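Local coordinates for protein heterodimeric restriction endonuclease R.BspD6I small subunit (PDB 2P14) that acts as the small, catalytic subunit of a heterodimeric type IIS restriction endonuclease, probably cleaving DNA in complex with a site-specific nickase subunit, at residues S75-E80 against D84-S89; S89-L94 against A118-F123. One frame throughout, in Å; residues are numbered along the deposited sequence. Where two conformers were deposited one is given.

Contact 1: residues S75-E80 against D84-S89; sequences SLTIGE and DYEGDS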
ATOM      1  N   SER A  75      -7.590  -0.508   1.829  1.00 13.16           N
ATOM      2  CA  SER A  75      -9.012  -0.851   1.804  1.00 13.86           C
ATOM      3  C   SER A  75      -9.306  -2.113   2.596  1.00 13.61           C
ATOM      4  O   SER A  75      -8.611  -3.111   2.451  1.00 13.62           O
ATOM      5  CB  SER A  75      -9.484  -1.087   0.369  1.00 14.65           C
ATOM      6  OG  SER A  75     -10.897  -1.301   0.389  1.00 17.42           O
ATOM      7  N   LEU A  76     -10.374  -2.055   3.391  1.00 14.33           N
ATOM      8  CA  LEU A  76     -10.874  -3.212   4.117  1.00 14.48           C
ATOM      9  C   LEU A  76     -11.900  -4.017   3.300  1.00 15.18           C
ATOM     10  O   LEU A  76     -12.366  -5.088   3.737  1.00 16.79           O
ATOM     11  CB  LEU A  76     -11.480  -2.788   5.455  1.00 13.85           C
ATOM     12  CG  LEU A  76     -10.489  -2.225   6.474  1.00 13.49           C
ATOM     13  CD1 LEU A  76     -11.220  -1.682   7.711  1.00 15.18           C
ATOM     14  CD2 LEU A  76      -9.454  -3.271   6.879  1.00 14.82           C
ATOM     15  N   THR A  77     -12.198  -3.522   2.099  1.00 15.22           N
ATOM     16  CA  THR A  77     -13.139  -4.206   1.190  1.00 17.98           C
ATOM     17  C   THR A  77     -12.538  -5.481   0.618  1.00 18.30           C
ATOM     18  O   THR A  77     -11.366  -5.500   0.185  1.00 18.54           O
ATOM     19  CB  THR A  77     -13.540  -3.255   0.060  1.00 17.77           C
ATOM     20  OG1 THR A  77     -14.081  -2.077   0.654  1.00 20.81           O
ATOM     21  CG2 THR A  77     -14.613  -3.862  -0.861  1.00 19.64           C
ATOM     22  N   ILE A  78     -13.350  -6.542   0.615  1.00 19.00           N
ATOM     23  CA  ILE A  78     -12.900  -7.819   0.068  1.00 20.27           C
ATOM     24  C   ILE A  78     -13.830  -8.312  -1.041  1.00 19.81           C
ATOM     25  O   ILE A  78     -14.945  -7.824  -1.187  1.00 21.05           O
ATOM     26  CB  ILE A  78     -12.765  -8.915   1.166  1.00 20.60           C
ATOM     27  CG1 ILE A  78     -14.132  -9.230   1.816  1.00 21.35           C
ATOM     28  CG2 ILE A  78     -11.658  -8.530   2.181  1.00 20.21           C
ATOM     29  CD1 ILE A  78     -14.152 -10.556   2.588  1.00 21.68           C
ATOM     30  N   GLY A  79     -13.356  -9.282  -1.807  1.00 19.87           N
ATOM     31  CA  GLY A  79     -14.167  -9.877  -2.871  1.00 19.37           C
ATOM     32  C   GLY A  79     -14.291  -8.974  -4.092  1.00 19.66           C
ATOM     33  O   GLY A  79     -13.470  -8.072  -4.294  1.00 18.22           O
ATOM     34  N   GLU A  80     -15.292  -9.239  -4.934  1.00 19.76           N
ATOM     35  CA  GLU A  80     -15.480  -8.420  -6.137  0.60 20.73           C
ATOM     36  C   GLU A  80     -15.741  -6.941  -5.849  1.00 20.54           C
ATOM     37  O   GLU A  80     -15.434  -6.110  -6.699  1.00 20.38           O
ATOM     38  CB  GLU A  80     -16.567  -8.997  -7.051  0.60 21.44           C
ATOM     39  CG  GLU A  80     -16.041  -9.747  -8.300  0.60 24.59           C
ATOM     40  CD  GLU A  80     -16.283  -8.985  -9.601  0.60 29.02           C
ATOM     41  OE1 GLU A  80     -17.463  -8.674  -9.903  0.60 29.85           O
ATOM     42  OE2 GLU A  80     -15.301  -8.701 -10.330  0.60 28.20           O
ATOM     43  N   ASP A  84     -14.741  -3.313  -7.686  1.00 17.30           N
ATOM     44  CA  ASP A  84     -15.744  -2.296  -7.980  1.00 19.00           C
ATOM     45  C   ASP A  84     -15.450  -0.986  -7.260  1.00 18.61           C
ATOM     46  O   ASP A  84     -15.653   0.093  -7.836  1.00 20.18           O
ATOM     47  CB  ASP A  84     -17.136  -2.760  -7.549  1.00 19.93           C
ATOM     48  CG  ASP A  84     -17.610  -4.012  -8.276  1.00 24.96           C
ATOM     49  OD1 ASP A  84     -16.976  -4.450  -9.275  1.00 27.31           O
ATOM     50  OD2 ASP A  84     -18.654  -4.556  -7.829  1.00 31.36           O
ATOM     51  N   TYR A  85     -14.996  -1.065  -6.006  1.00 17.95           N
ATOM     52  CA  TYR A  85     -14.806   0.135  -5.176  1.00 18.87           C
ATOM     53  C   TYR A  85     -13.419   0.785  -5.312  1.00 18.54           C
ATOM     54  O   TYR A  85     -13.273   2.022  -5.146  1.00 20.20           O
ATOM     55  CB  TYR A  85     -15.148  -0.121  -3.687  1.00 19.49           C
ATOM     56  CG  TYR A  85     -16.581  -0.617  -3.410  1.00 20.69           C
ATOM     57  CD1 TYR A  85     -17.539  -0.644  -4.421  1.00 21.85           C
ATOM     58  CD2 TYR A  85     -16.963  -1.024  -2.131  1.00 22.98           C
ATOM     59  CE1 TYR A  85     -18.828  -1.110  -4.191  1.00 22.93           C
ATOM     60  CE2 TYR A  85     -18.261  -1.469  -1.881  1.00 22.49           C
ATOM     61  CZ  TYR A  85     -19.177  -1.518  -2.917  1.00 21.66           C
ATOM     62  OH  TYR A  85     -20.483  -1.939  -2.721  1.00 23.85           O
ATOM     63  N   GLU A  86     -12.399  -0.015  -5.629  1.00 17.31           N
ATOM     64  CA  GLU A  86     -11.020   0.499  -5.569  1.00 17.66           C
ATOM     65  C   GLU A  86     -10.274   0.460  -6.896  1.00 17.08           C
ATOM     66  O   GLU A  86      -9.292   1.171  -7.058  1.00 16.94           O
ATOM     67  CB  GLU A  86     -10.161  -0.284  -4.549  1.00 17.39           C
ATOM     68  CG  GLU A  86     -10.766  -0.461  -3.139  1.00 17.36           C
ATOM     69  CD  GLU A  86     -10.864   0.815  -2.311  1.00 24.66           C
ATOM     70  OE1 GLU A  86     -10.252   1.822  -2.682  1.00 28.65           O
ATOM     71  OE2 GLU A  86     -11.530   0.784  -1.250  1.00 29.08           O
ATOM     72  N   GLY A  87     -10.675  -0.427  -7.807  1.00 17.60           N
ATOM     73  CA  GLY A  87      -9.864  -0.652  -9.016  1.00 17.16           C
ATOM     74  C   GLY A  87      -9.570   0.620  -9.796  1.00 17.74           C
ATOM     75  O   GLY A  87      -8.408   0.915 -10.139  1.00 17.71           O
ATOM     76  N   ASP A  88     -10.614   1.382 -10.088  1.00 17.96           N
ATOM     77  CA  ASP A  88     -10.449   2.595 -10.904  1.00 19.78           C
ATOM     78  C   ASP A  88      -9.676   3.703 -10.203  1.00 18.81           C
ATOM     79  O   ASP A  88      -8.775   4.310 -10.782  1.00 19.02           O
ATOM     80  CB  ASP A  88     -11.807   3.128 -11.368  1.00 20.67           C
ATOM     81  CG  ASP A  88     -12.398   2.318 -12.522  1.00 25.33           C
ATOM     82  OD1 ASP A  88     -11.734   1.394 -13.047  1.00 29.74           O
ATOM     83  OD2 ASP A  88     -13.559   2.609 -12.893  1.00 32.33           O
ATOM     84  N   SER A  89     -10.007   3.955  -8.941  1.00 17.29           N
ATOM     85  CA  SER A  89      -9.333   5.015  -8.211  1.00 17.07           C
ATOM     86  C   SER A  89      -7.852   4.680  -7.952  1.00 16.41           C
ATOM     87  O   SER A  89      -7.014   5.577  -8.035  1.00 16.75           O
ATOM     88  CB  SER A  89     -10.082   5.361  -6.934  1.00 18.23           C
ATOM     89  OG  SER A  89     -10.105   4.253  -6.084  1.00 20.25           O
TER
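S75, where strand 69-75 gives way to the loop, is tied to E86 on helix 80-98 by a short hydrogen bond, 2.7 Å from OG to OE2. The hydroxyl comes from above the carboxylate plane, 46° out of it. It reaches the helix because OG stands opposite the backbone N about the CA–CB bond (chi1 -175°). E86 bends at its second torsion to bring OE2 over, and its side chain also touches F108 and F117. The same S75 OG also accepts from T77 N (3.1 Å, N-H...O 155°), an ST turn, so one hydroxyl both steadies the turn and binds the helix. With an alanine in place of E86, the S75 hydroxyl would probably lose this acceptor and the loop its side-chain tie to the helix. A second polar link is backbone alone: D84 N donates to E80 O at 3.0 Å, nearly straight, where the chain enters helix 80-98. Apolar contact is slight. T77 CG2 lies 3.9 Å from Y85 CD2, the two side chains crossing at about a right angle, while the Y85 hydroxyl bonds to K81 on its own helix. Strand, loop and helix here form the first half of a beta-alpha-beta crossover to the parallel strand 104-110, consistent with the PD-(D/E)XK nuclease core to which this family belongs.

Contact 2: residues S89-L94 against A118-F123; sequences SVVRHL and ARHIGF. With SO4 (sulfate ion), chain C.
V90 and V91 on helix 80-98 meet H120 and I121 at the end of helix 115-121 in a small, mainly apolar helix-helix contact, with no hydrogen bond across it. The backbones come nearest at V91 and I121, their CA atoms 6.8 Å apart. V90 CG1 touches I121 CG2 at 4.2 Å. I121 keeps CG1 in the crowded position between backbone N and carbonyl carbon (chi1 61°), which leaves CG2 for the valines; V91 CG2 is 4.3 Å from I121 CG2. V91 CG2 also rests obliquely against the H120 ring, 4.0 Å from CD2. V90 and I121 both reach V130, so the contact packs down on the sheet, and W177 adds cover to I121. Another side of helix 80-98 carries a sulfate, probably from the crystallisation liquor. H93 NE2 donates to sulfate O1 at 2.8 Å (162°), and R92 NH2 reaches the same sulfate O1 at 2.7 Å, a weak bond at 121°; G57 N is a further donor, and H93 ND1 bonds to E73. The chemistry thus divides: the helices meet through methyl groups and the H120 ring, while the sulfate side offers donors to an oxyanion and may mark where a DNA phosphate could lie.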
ATOM      1  N   SER A  89     -10.007   3.955  -8.941  1.00 17.29           N
ATOM      2  CA  SER A  89      -9.333   5.015  -8.211  1.00 17.07           C
ATOM      3  C   SER A  89      -7.852   4.680  -7.952  1.00 16.41           C
ATOM      4  O   SER A  89      -7.014   5.577  -8.035  1.00 16.75           O
ATOM      5  CB  SER A  89     -10.082   5.361  -6.934  1.00 18.23           C
ATOM      6  OG  SER A  89     -10.105   4.253  -6.084  1.00 20.25           O
ATOM      7  N   VAL A  90      -7.528   3.406  -7.673  1.00 15.28           N
ATOM      8  CA  VAL A  90      -6.114   3.019  -7.505  1.00 14.83           C
ATOM      9  C   VAL A  90      -5.336   3.339  -8.771  1.00 15.34           C
ATOM     10  O   VAL A  90      -4.257   3.939  -8.727  1.00 14.67           O
ATOM     11  CB  VAL A  90      -5.973   1.519  -7.135  1.00 14.20           C
ATOM     12  CG1 VAL A  90      -4.528   1.011  -7.340  1.00 15.10           C
ATOM     13  CG2 VAL A  90      -6.400   1.312  -5.670  1.00 14.71           C
ATOM     14  N   VAL A  91      -5.876   2.944  -9.914  1.00 14.85           N
ATOM     15  CA  VAL A  91      -5.134   3.152 -11.157  1.00 15.67           C
ATOM     16  C   VAL A  91      -5.082   4.638 -11.513  1.00 14.80           C
ATOM     17  O   VAL A  91      -4.031   5.152 -11.925  1.00 15.00           O
ATOM     18  CB  VAL A  91      -5.722   2.288 -12.295  1.00 16.51           C
ATOM     19  CG1 VAL A  91      -5.109   2.698 -13.659  1.00 19.58           C
ATOM     20  CG2 VAL A  91      -5.442   0.800 -11.994  1.00 16.43           C
ATOM     21  N   ARG A  92      -6.222   5.310 -11.375  1.00 15.11           N
ATOM     22  CA  ARG A  92      -6.301   6.732 -11.696  1.00 16.17           C
ATOM     23  C   ARG A  92      -5.317   7.555 -10.860  1.00 15.29           C
ATOM     24  O   ARG A  92      -4.664   8.481 -11.367  1.00 15.66           O
ATOM     25  CB  ARG A  92      -7.732   7.268 -11.495  1.00 16.78           C
ATOM     26  CG  ARG A  92      -7.919   8.742 -11.861  1.00 20.27           C
ATOM     27  CD  ARG A  92      -9.392   9.161 -11.763  1.00 22.28           C
ATOM     28  NE  ARG A  92      -9.887   9.254 -10.387  1.00 32.47           N
ATOM     29  CZ  ARG A  92     -10.680   8.349  -9.806  1.00 34.68           C
ATOM     30  NH1 ARG A  92     -11.081   7.274 -10.473  1.00 36.36           N
ATOM     31  NH2 ARG A  92     -11.081   8.515  -8.559  1.00 36.68           N
ATOM     32  N   HIS A  93      -5.223   7.281  -9.564  1.00 14.61           N
ATOM     33  CA  HIS A  93      -4.317   8.092  -8.771  1.00 13.52           C
ATOM     34  C   HIS A  93      -2.876   7.939  -9.246  1.00 14.06           C
ATOM     35  O   HIS A  93      -2.118   8.911  -9.286  1.00 14.15           O
ATOM     36  CB  HIS A  93      -4.377   7.732  -7.284  1.00 13.89           C
ATOM     37  CG  HIS A  93      -5.714   7.946  -6.660  1.00 14.59           C
ATOM     38  ND1 HIS A  93      -6.088   7.277  -5.514  1.00 13.26           N
ATOM     39  CD2 HIS A  93      -6.766   8.725  -7.017  1.00 15.52           C
ATOM     40  CE1 HIS A  93      -7.311   7.656  -5.174  1.00 16.31           C
ATOM     41  NE2 HIS A  93      -7.745   8.528  -6.070  1.00 15.23           N
ATOM     42  N   LEU A  94      -2.511   6.704  -9.579  1.00 13.81           N
ATOM     43  CA  LEU A  94      -1.150   6.457 -10.029  1.00 13.50           C
ATOM     44  C   LEU A  94      -0.888   7.130 -11.368  1.00 14.40           C
ATOM     45  O   LEU A  94       0.175   7.700 -11.556  1.00 14.40           O
ATOM     46  CB  LEU A  94      -0.872   4.955 -10.107  1.00 13.85           C
ATOM     47  CG  LEU A  94       0.600   4.558 -10.413  1.00 12.44           C
ATOM     48  CD1 LEU A  94       1.609   5.203  -9.485  1.00 14.31           C
ATOM     49  CD2 LEU A  94       0.713   3.069 -10.308  1.00 15.46           C
ATOM     50  N   ALA A 118      -6.790  -8.010  -8.788  1.00 15.29           N
ATOM     51  CA  ALA A 118      -5.397  -8.258  -9.220  1.00 15.48           C
ATOM     52  C   ALA A 118      -5.263  -8.259 -10.739  1.00 15.32           C
ATOM     53  O   ALA A 118      -4.285  -7.739 -11.276  1.00 15.22           O
ATOM     54  CB  ALA A 118      -4.894  -9.570  -8.657  1.00 14.70           C
ATOM     55  N   ARG A 119      -6.256  -8.835 -11.417  1.00 14.90           N
ATOM     56  CA  ARG A 119      -6.283  -8.779 -12.881  1.00 15.67           C
ATOM     57  C   ARG A 119      -6.348  -7.347 -13.407  1.00 15.96           C
ATOM     58  O   ARG A 119      -5.653  -6.994 -14.380  1.00 17.69           O
ATOM     59  CB  ARG A 119      -7.417  -9.658 -13.447  1.00 16.05           C
ATOM     60  CG  ARG A 119      -7.141 -11.157 -13.254  1.00 16.92           C
ATOM     61  CD  ARG A 119      -8.296 -11.942 -13.849  1.00 22.67           C
ATOM     62  NE  ARG A 119      -8.280 -13.328 -13.422  1.00 24.33           N
ATOM     63  CZ  ARG A 119      -9.207 -13.866 -12.646  1.00 29.89           C
ATOM     64  NH1 ARG A 119     -10.239 -13.128 -12.224  1.00 31.52           N
ATOM     65  NH2 ARG A 119      -9.119 -15.147 -12.310  1.00 32.45           N
ATOM     66  N   HIS A 120      -7.169  -6.521 -12.752  1.00 15.41           N
ATOM     67  CA  HIS A 120      -7.284  -5.114 -13.103  1.00 15.16           C
ATOM     68  C   HIS A 120      -5.990  -4.339 -12.935  1.00 15.06           C
ATOM     69  O   HIS A 120      -5.554  -3.626 -13.844  1.00 15.81           O
ATOM     70  CB  HIS A 120      -8.377  -4.452 -12.237  1.00 15.07           C
ATOM     71  CG  HIS A 120      -8.756  -3.080 -12.699  1.00 15.05           C
ATOM     72  ND1 HIS A 120      -9.539  -2.878 -13.820  1.00 19.83           N
ATOM     73  CD2 HIS A 120      -8.480  -1.853 -12.204  1.00 18.75           C
ATOM     74  CE1 HIS A 120      -9.718  -1.581 -13.993  1.00 22.53           C
ATOM     75  NE2 HIS A 120      -9.082  -0.938 -13.034  1.00 20.65           N
ATOM     76  N   ILE A 121      -5.386  -4.429 -11.741  1.00 15.13           N
ATOM     77  CA  ILE A 121      -4.192  -3.603 -11.458  1.00 15.41           C
ATOM     78  C   ILE A 121      -2.935  -4.158 -12.107  1.00 15.67           C
ATOM     79  O   ILE A 121      -1.903  -3.491 -12.113  1.00 15.29           O
ATOM     80  CB  ILE A 121      -3.934  -3.413  -9.942  1.00 15.04           C
ATOM     81  CG1 ILE A 121      -3.705  -4.797  -9.288  1.00 16.52           C
ATOM     82  CG2 ILE A 121      -5.104  -2.621  -9.335  1.00 15.72           C
ATOM     83  CD1 ILE A 121      -2.982  -4.768  -7.933  1.00 17.48           C
ATOM     84  N   GLY A 122      -3.029  -5.383 -12.621  1.00 14.30           N
ATOM     85  CA  GLY A 122      -1.910  -5.966 -13.352  1.00 14.87           C
ATOM     86  C   GLY A 122      -1.913  -5.669 -14.840  1.00 15.59           C
ATOM     87  O   GLY A 122      -1.069  -6.189 -15.583  1.00 15.39           O
ATOM     88  N   PHE A 123      -2.841  -4.810 -15.291  1.00 15.69           N
ATOM     89  CA  PHE A 123      -3.014  -4.525 -16.732  1.00 15.23           C
ATOM     90  C   PHE A 123      -1.783  -3.900 -17.407  1.00 15.97           C
ATOM     91  O   PHE A 123      -1.397  -4.301 -18.527  1.00 16.80           O
ATOM     92  CB  PHE A 123      -4.256  -3.645 -16.968  1.00 15.52           C
ATOM     93  CG  PHE A 123      -4.454  -3.288 -18.422  1.00 15.18           C
ATOM     94  CD1 PHE A 123      -4.972  -4.219 -19.311  1.00 17.22           C
ATOM     95  CD2 PHE A 123      -4.053  -2.045 -18.911  1.00 17.85           C
ATOM     96  CE1 PHE A 123      -5.135  -3.900 -20.694  1.00 16.65           C
ATOM     97  CE2 PHE A 123      -4.209  -1.721 -20.281  1.00 18.78           C
ATOM     98  CZ  PHE A 123      -4.764  -2.638 -21.161  1.00 16.53           C
TER
HETATM   99  S   SO4 C 194     -11.167   8.798  -4.884  1.00 21.27           S
HETATM  100  O1  SO4 C 194     -10.428   9.229  -6.080  1.00 21.15           O
HETATM  101  O2  SO4 C 194     -12.220   7.863  -5.308  1.00 23.83           O
HETATM  102  O3  SO4 C 194     -11.745   9.974  -4.224  1.00 20.92           O
HETATM  103  O4  SO4 C 194     -10.232   8.123  -3.979  1.00 23.31           O

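Contacts 1 and 2 follow one another along the chain, their centres about 10 Å apart, and S89 belongs to both. Helix 80-98 carries them in turn: its early turns join the loop leaving strand 69-75, and the next turns lie against helix 115-121, reached by way of strand 104-110. The two regions meet at H120, whose CD2 packs 3.5 Å from G87 O while its NE2 lies near D88 OD1. Both lie on the same side of the chain's centre, in the part of the chain related to the AlwI restriction endonucleases. One helix thus meets the loop that precedes it and, further on, a neighbouring helix, both beside the mixed sheet of the nuclease domain.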